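Local coordinates for protein Exo-1,3/1,4-beta-glucanase (Pseudoalteromonas sp., PDB 3RRX) that hydrolyses beta-1,3- and beta-1,4-linked glucans as an exo-acting glucanase of glycoside hydrolase family 3, at residues A21-I26 and F354-I359; N13-R18 and A250-V255. The protein carries 1 engineered substitution. All blocks are in the same frame, centred on the assembly; numbering follows the deposited sequence.

Interaction 1 (A21-I26 and F354-I359)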
loop_
_atom_site.group_PDB
_atom_site.type_symbol
_atom_site.label_atom_id
_atom_site.label_comp_id
_atom_site.label_asym_id
_atom_site.label_seq_id
_atom_site.Cartn_x
_atom_site.Cartn_y
_atom_site.Cartn_z
ATOM N N ALA A 21 21.600 3.753 25.784
ATOM C CA ALA A 21 21.153 5.081 26.202
ATOM C C ALA A 21 19.631 5.207 26.098
ATOM O O ALA A 21 18.973 5.769 26.982
ATOM C CB ALA A 21 21.832 6.164 25.364
ATOM N N VAL A 22 19.072 4.679 25.013
ATOM C CA VAL A 22 17.625 4.701 24.827
ATOM C C VAL A 22 16.948 3.861 25.903
ATOM O O VAL A 22 15.953 4.282 26.495
ATOM C CB VAL A 22 17.210 4.168 23.432
ATOM C CG1 VAL A 22 15.704 3.892 23.393
ATOM C CG2 VAL A 22 17.619 5.152 22.325
ATOM N N GLU A 23 17.486 2.669 26.147
ATOM C CA GLU A 23 16.902 1.756 27.131
ATOM C C GLU A 23 16.974 2.361 28.535
ATOM O O GLU A 23 16.068 2.170 29.353
ATOM C CB GLU A 23 17.595 0.382 27.104
ATOM C CG GLU A 23 17.544 -0.345 25.748
ATOM C CD GLU A 23 16.127 -0.636 25.273
ATOM O OE1 GLU A 23 15.311 -1.137 26.079
ATOM O OE2 GLU A 23 15.827 -0.357 24.086
ATOM N N ALA A 24 18.055 3.088 28.810
ATOM C CA ALA A 24 18.200 3.773 30.096
ATOM C C ALA A 24 17.073 4.775 30.291
ATOM O O ALA A 24 16.466 4.830 31.359
ATOM C CB ALA A 24 19.561 4.468 30.199
ATOM N N GLN A 25 16.785 5.557 29.252
ATOM C CA GLN A 25 15.721 6.556 29.326
ATOM C C GLN A 25 14.342 5.934 29.537
ATOM O O GLN A 25 13.537 6.443 30.319
ATOM C CB GLN A 25 15.678 7.408 28.060
ATOM C CG GLN A 25 16.945 8.168 27.736
ATOM C CD GLN A 25 16.850 8.862 26.391
ATOM O OE1 GLN A 25 17.691 8.665 25.510
ATOM N NE2 GLN A 25 15.812 9.670 26.221
ATOM N N ILE A 26 14.055 4.856 28.807
ATOM C CA ILE A 26 12.795 4.152 28.981
ATOM C C ILE A 26 12.605 3.717 30.438
ATOM O O ILE A 26 11.540 3.905 31.022
ATOM C CB ILE A 26 12.712 2.894 28.086
ATOM C CG1 ILE A 26 12.711 3.269 26.600
ATOM C CG2 ILE A 26 11.455 2.113 28.405
ATOM C CD1 ILE A 26 12.949 2.059 25.682
ATOM N N PHE A 354 7.040 0.691 22.578
ATOM C CA PHE A 354 6.610 1.894 21.862
ATOM C C PHE A 354 7.581 3.061 22.105
ATOM O O PHE A 354 7.987 3.753 21.170
ATOM C CB PHE A 354 5.185 2.266 22.296
ATOM C CG PHE A 354 4.617 3.473 21.590
ATOM C CD1 PHE A 354 4.631 3.560 20.207
ATOM C CD2 PHE A 354 4.032 4.505 22.317
ATOM C CE1 PHE A 354 4.103 4.666 19.556
ATOM C CE2 PHE A 354 3.499 5.613 21.675
ATOM C CZ PHE A 354 3.534 5.695 20.295
ATOM N N LEU A 355 7.956 3.279 23.361
ATOM C CA LEU A 355 8.922 4.328 23.669
ATOM C C LEU A 355 10.265 4.033 23.006
ATOM O O LEU A 355 10.971 4.946 22.579
ATOM C CB LEU A 355 9.116 4.483 25.180
ATOM C CG LEU A 355 7.971 5.170 25.922
ATOM C CD1 LEU A 355 8.310 5.291 27.405
ATOM C CD2 LEU A 355 7.698 6.541 25.305
ATOM N N ARG A 356 10.617 2.756 22.920
ATOM C CA ARG A 356 11.842 2.362 22.232
ATOM C C ARG A 356 11.872 2.963 20.818
ATOM O O ARG A 356 12.915 3.424 20.350
ATOM C CB ARG A 356 11.954 0.835 22.194
ATOM C CG ARG A 356 13.187 0.271 21.502
ATOM C CD ARG A 356 13.277 -1.254 21.734
ATOM N NE ARG A 356 13.430 -1.557 23.156
ATOM C CZ ARG A 356 12.777 -2.515 23.808
ATOM N NH1 ARG A 356 11.928 -3.320 23.168
ATOM N NH2 ARG A 356 12.989 -2.679 25.107
ATOM N N ALA A 357 10.729 2.965 20.140
ATOM C CA ALA A 357 10.664 3.537 18.792
ATOM C C ALA A 357 10.728 5.069 18.820
ATOM O O ALA A 357 11.537 5.677 18.118
ATOM C CB ALA A 357 9.405 3.070 18.054
ATOM N N LYS A 358 9.871 5.691 19.621
ATOM C CA LYS A 358 9.784 7.151 19.632
ATOM C C LYS A 358 11.085 7.792 20.112
ATOM O O LYS A 358 11.536 8.794 19.554
ATOM C CB LYS A 358 8.628 7.632 20.518
ATOM C CG LYS A 358 7.238 7.275 20.010
ATOM C CD LYS A 358 6.166 8.196 20.609
ATOM C CE LYS A 358 6.018 7.996 22.114
ATOM N NZ LYS A 358 4.893 8.818 22.643
ATOM N N ILE A 359 11.673 7.225 21.159
ATOM C CA ILE A 359 12.892 7.794 21.729
ATOM C C ILE A 359 14.072 7.616 20.780
ATOM O O ILE A 359 14.844 8.551 20.554
ATOM C CB ILE A 359 13.202 7.199 23.131
ATOM C CG1 ILE A 359 12.068 7.533 24.107
ATOM C CG2 ILE A 359 14.536 7.710 23.678
ATOM C CD1 ILE A 359 12.312 7.022 25.537
#
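Val-22 and Ile-26, one turn apart on helix 20-32, lie opposite Ile-359 and Leu-355, one turn apart on helix 344-361; the axes of the two short segments approach to 9.7 Å. Their N-to-C directions stand 125° apart, so the helices run more against than along each other. The register follows: Val-22 CA is 6.4 Å from Ile-359 CA, and Ile-26 pairs with Leu-355. This is helix-on-helix packing in the barrel-type N-terminal part of a family 3 glycoside hydrolase, where the N-terminal helix lies against a helix more than 300 residues further on.

Ile-26 carries much of the apolar seam, making its approach through CD1 and CG1. Its CD1 rests 3.6 Å from Arg-356 CA, against the backbone of the opposing helix, while CG1 touches both Leu-355 CB and the CD1 of Ile-359. Val-22 and Ile-359 pass antiparallel, flank to flank, CG1 of the valine meeting CG2 of the isoleucine at 4.0 Å. Leu-29, further along helix 20-32, continues this packing against Leu-355 and Ile-359.

Along one flank of the seam lies a side-on salt bridge. Arg-356 NE donates to Glu-23 OE2 at 2.8 Å, on the syn lone pair, and Arg-356 NH2 reaches Glu-23 OE1 at 3.0 Å, near the guanidinium plane. Carboxylate and guanidinium planes are inclined by 32°, so the fork is not flat. The arginine extends away from its helix and then bends at chi3 (-63°), which turns the NE edge to the glutamate. NH1 is hydrogen-bonded to Asp-288 O, so partners on two sides limit rotation of this buried group. On the far flank of the seam, the extended Gln-25 lays its amide against Ile-359, with NE2 3.5 Å from Ile-359 CG2.

Interaction 2 (N13-R18 and A250-V255)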
loop_
_atom_site.group_PDB
_atom_site.type_symbol
_atom_site.label_atom_id
_atom_site.label_comp_id
_atom_site.label_asym_id
_atom_site.label_seq_id
_atom_site.Cartn_x
_atom_site.Cartn_y
_atom_site.Cartn_z
ATOM N N ASN A 13 15.221 -11.403 14.121
ATOM C CA ASN A 13 15.676 -10.078 14.529
ATOM C C ASN A 13 17.196 -10.055 14.702
ATOM O O ASN A 13 17.695 -9.763 15.785
ATOM C CB ASN A 13 14.973 -9.647 15.826
ATOM C CG ASN A 13 15.342 -8.228 16.252
ATOM O OD1 ASN A 13 15.450 -7.326 15.422
ATOM N ND2 ASN A 13 15.556 -8.036 17.547
ATOM N N THR A 14 17.934 -10.344 13.637
ATOM C CA THR A 14 19.368 -10.600 13.786
ATOM C C THR A 14 20.292 -9.398 13.608
ATOM O O THR A 14 21.491 -9.515 13.867
ATOM C CB THR A 14 19.871 -11.721 12.847
ATOM O OG1 THR A 14 20.196 -11.171 11.564
ATOM C CG2 THR A 14 18.827 -12.841 12.690
ATOM N N LYS A 15 19.758 -8.255 13.175
ATOM C CA LYS A 15 20.617 -7.106 12.873
ATOM C C LYS A 15 20.567 -5.978 13.894
ATOM O O LYS A 15 21.605 -5.494 14.342
ATOM C CB LYS A 15 20.288 -6.521 11.501
ATOM C CG LYS A 15 20.624 -7.424 10.338
ATOM C CD LYS A 15 20.038 -6.837 9.048
ATOM C CE LYS A 15 20.951 -7.068 7.866
ATOM N NZ LYS A 15 22.180 -6.242 8.011
ATOM N N LEU A 16 19.358 -5.538 14.232
ATOM C CA LEU A 16 19.189 -4.378 15.100
ATOM C C LEU A 16 19.596 -4.684 16.542
ATOM O O LEU A 16 19.086 -5.614 17.155
ATOM C CB LEU A 16 17.734 -3.898 15.066
ATOM C CG LEU A 16 17.415 -2.647 15.887
ATOM C CD1 LEU A 16 18.157 -1.424 15.323
ATOM C CD2 LEU A 16 15.897 -2.401 15.934
ATOM N N LYS A 17 20.510 -3.890 17.085
ATOM C CA LYS A 17 20.862 -4.019 18.495
ATOM C C LYS A 17 20.261 -2.843 19.235
ATOM O O LYS A 17 20.186 -1.736 18.693
ATOM C CB LYS A 17 22.373 -4.014 18.694
ATOM C CG LYS A 17 23.166 -4.847 17.709
ATOM C CD LYS A 17 24.645 -4.536 17.888
ATOM C CE LYS A 17 24.872 -3.020 17.942
ATOM N NZ LYS A 17 26.131 -2.624 18.646
ATOM N N ARG A 18 19.821 -3.082 20.463
ATOM C CA ARG A 18 19.268 -2.017 21.279
ATOM C C ARG A 18 20.334 -0.969 21.570
ATOM O O ARG A 18 21.524 -1.277 21.564
ATOM C CB ARG A 18 18.724 -2.574 22.591
ATOM C CG ARG A 18 17.451 -3.379 22.434
ATOM C CD ARG A 18 16.970 -3.858 23.790
ATOM N NE ARG A 18 15.772 -4.685 23.693
ATOM C CZ ARG A 18 15.208 -5.287 24.733
ATOM N NH1 ARG A 18 15.744 -5.165 25.948
ATOM N NH2 ARG A 18 14.116 -6.014 24.562
ATOM N N ALA A 250 11.442 -7.952 7.031
ATOM C CA ALA A 250 11.095 -6.662 7.637
ATOM C C ALA A 250 11.609 -6.577 9.072
ATOM O O ALA A 250 12.145 -5.548 9.492
ATOM C CB ALA A 250 9.583 -6.412 7.584
ATOM N N ILE A 251 11.437 -7.659 9.826
ATOM C CA ILE A 251 11.933 -7.699 11.193
ATOM C C ILE A 251 13.464 -7.701 11.214
ATOM O O ILE A 251 14.078 -7.036 12.050
ATOM C CB ILE A 251 11.378 -8.912 11.988
ATOM C CG1 ILE A 251 9.860 -8.773 12.198
ATOM C CG2 ILE A 251 12.063 -9.001 13.353
ATOM C CD1 ILE A 251 9.158 -10.094 12.594
ATOM N N ASN A 252 14.078 -8.441 10.299
ATOM C CA ASN A 252 15.535 -8.481 10.261
ATOM C C ASN A 252 16.124 -7.087 10.005
ATOM O O ASN A 252 17.186 -6.746 10.541
ATOM C CB ASN A 252 16.042 -9.492 9.233
ATOM C CG ASN A 252 17.515 -9.823 9.418
ATOM O OD1 ASN A 252 17.994 -9.975 10.546
ATOM N ND2 ASN A 252 18.244 -9.916 8.313
ATOM N N GLN A 253 15.424 -6.281 9.201
ATOM C CA GLN A 253 15.870 -4.916 8.919
ATOM C C GLN A 253 15.453 -3.913 9.991
ATOM O O GLN A 253 15.686 -2.713 9.842
ATOM C CB GLN A 253 15.382 -4.446 7.541
ATOM C CG GLN A 253 15.922 -5.261 6.384
ATOM C CD GLN A 253 17.442 -5.397 6.407
ATOM O OE1 GLN A 253 18.149 -4.521 6.899
ATOM N NE2 GLN A 253 17.945 -6.515 5.887
ATOM N N GLY A 254 14.834 -4.398 11.068
ATOM C CA GLY A 254 14.571 -3.560 12.230
ATOM C C GLY A 254 13.309 -2.716 12.152
ATOM O O GLY A 254 13.233 -1.645 12.757
ATOM N N VAL A 255 12.313 -3.182 11.408
ATOM C CA VAL A 255 11.052 -2.440 11.329
ATOM C C VAL A 255 10.570 -2.197 12.766
ATOM O O VAL A 255 10.645 -3.087 13.627
ATOM C CB VAL A 255 9.990 -3.200 10.512
ATOM C CG1 VAL A 255 9.415 -4.367 11.357
ATOM C CG2 VAL A 255 8.881 -2.236 10.052
HETATM O O HOH W 1 17.111 -7.007 13.394
#
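The amide of Asn-252 is met by Thr-14 at its oxygen edge and by Lys-15 over one face. Two donors share OD1, both in the carbonyl plane: Thr-14 OG1 at 2.7 Å, on a lone pair with a C=O...donor angle of 136°, and Thr-14 N, bonded to the same OD1 at 3.1 Å. With CG anti to the backbone N (chi1 -165°), Asn-252 carries this oxygen out to the threonine. Over the face, Lys-15 lies athwart the amide, its CD standing 3.6 Å from Asn-252 ND2. Farther out, Lys-15 CE runs alongside the Gln-253 amide, close to NE2.

Gly-254 ends helix 245-252 in a Schellman motif, its N bonded back to Ile-251 O and Val-255 N to Ala-250 O. Leu-16 CD2 packs 4.1 Å from Gly-254 CA, where a side chain at the glycine would be tightly placed. Asn-13 CB touches Ile-251 CG2 at 3.9 Å.

One water joins the segments: it accepts from Leu-16 N at 2.8 Å and can donate to Asn-13 OD1 at 2.6 Å and Asn-252 O at 2.9 Å. With further acceptors in reach outside the two segments, its two protons are probably shared among them.

With a leucine in place of Asn-252, Thr-14 N and OG1 would probably lose their common acceptor, leaving the loop less firmly tied to the helix end. Polar bonding thus converges on Asn-252, through OD1 directly and the backbone O by way of the water; packing of the Lys-15 methylenes, Leu-16 and Asn-13 does the rest in holding loop 13-18, which has no regular backbone pairing with the helix end.

Following the chain from the N terminus, loop 13-18 comes before segment 21-26 of helix 20-32, with two residues between. Interaction 2 closes a loop of 231 residues when the chain reaches the end of helix 245-252, and interaction 1 closes one of 327 residues at helix 344-361. The segments alternate, so the two closures cross. Together they fasten the N-terminal loop and first helix to two separate helices of the barrel-type domain. Their centres are 16 Å apart, yet they meet at Arg-18, whose CD packs on the carboxylate of Glu-23. Asp-288 bonds to both contacts: its carboxylate is salt-bridged to Arg-18 and its backbone oxygen accepts from Arg-356.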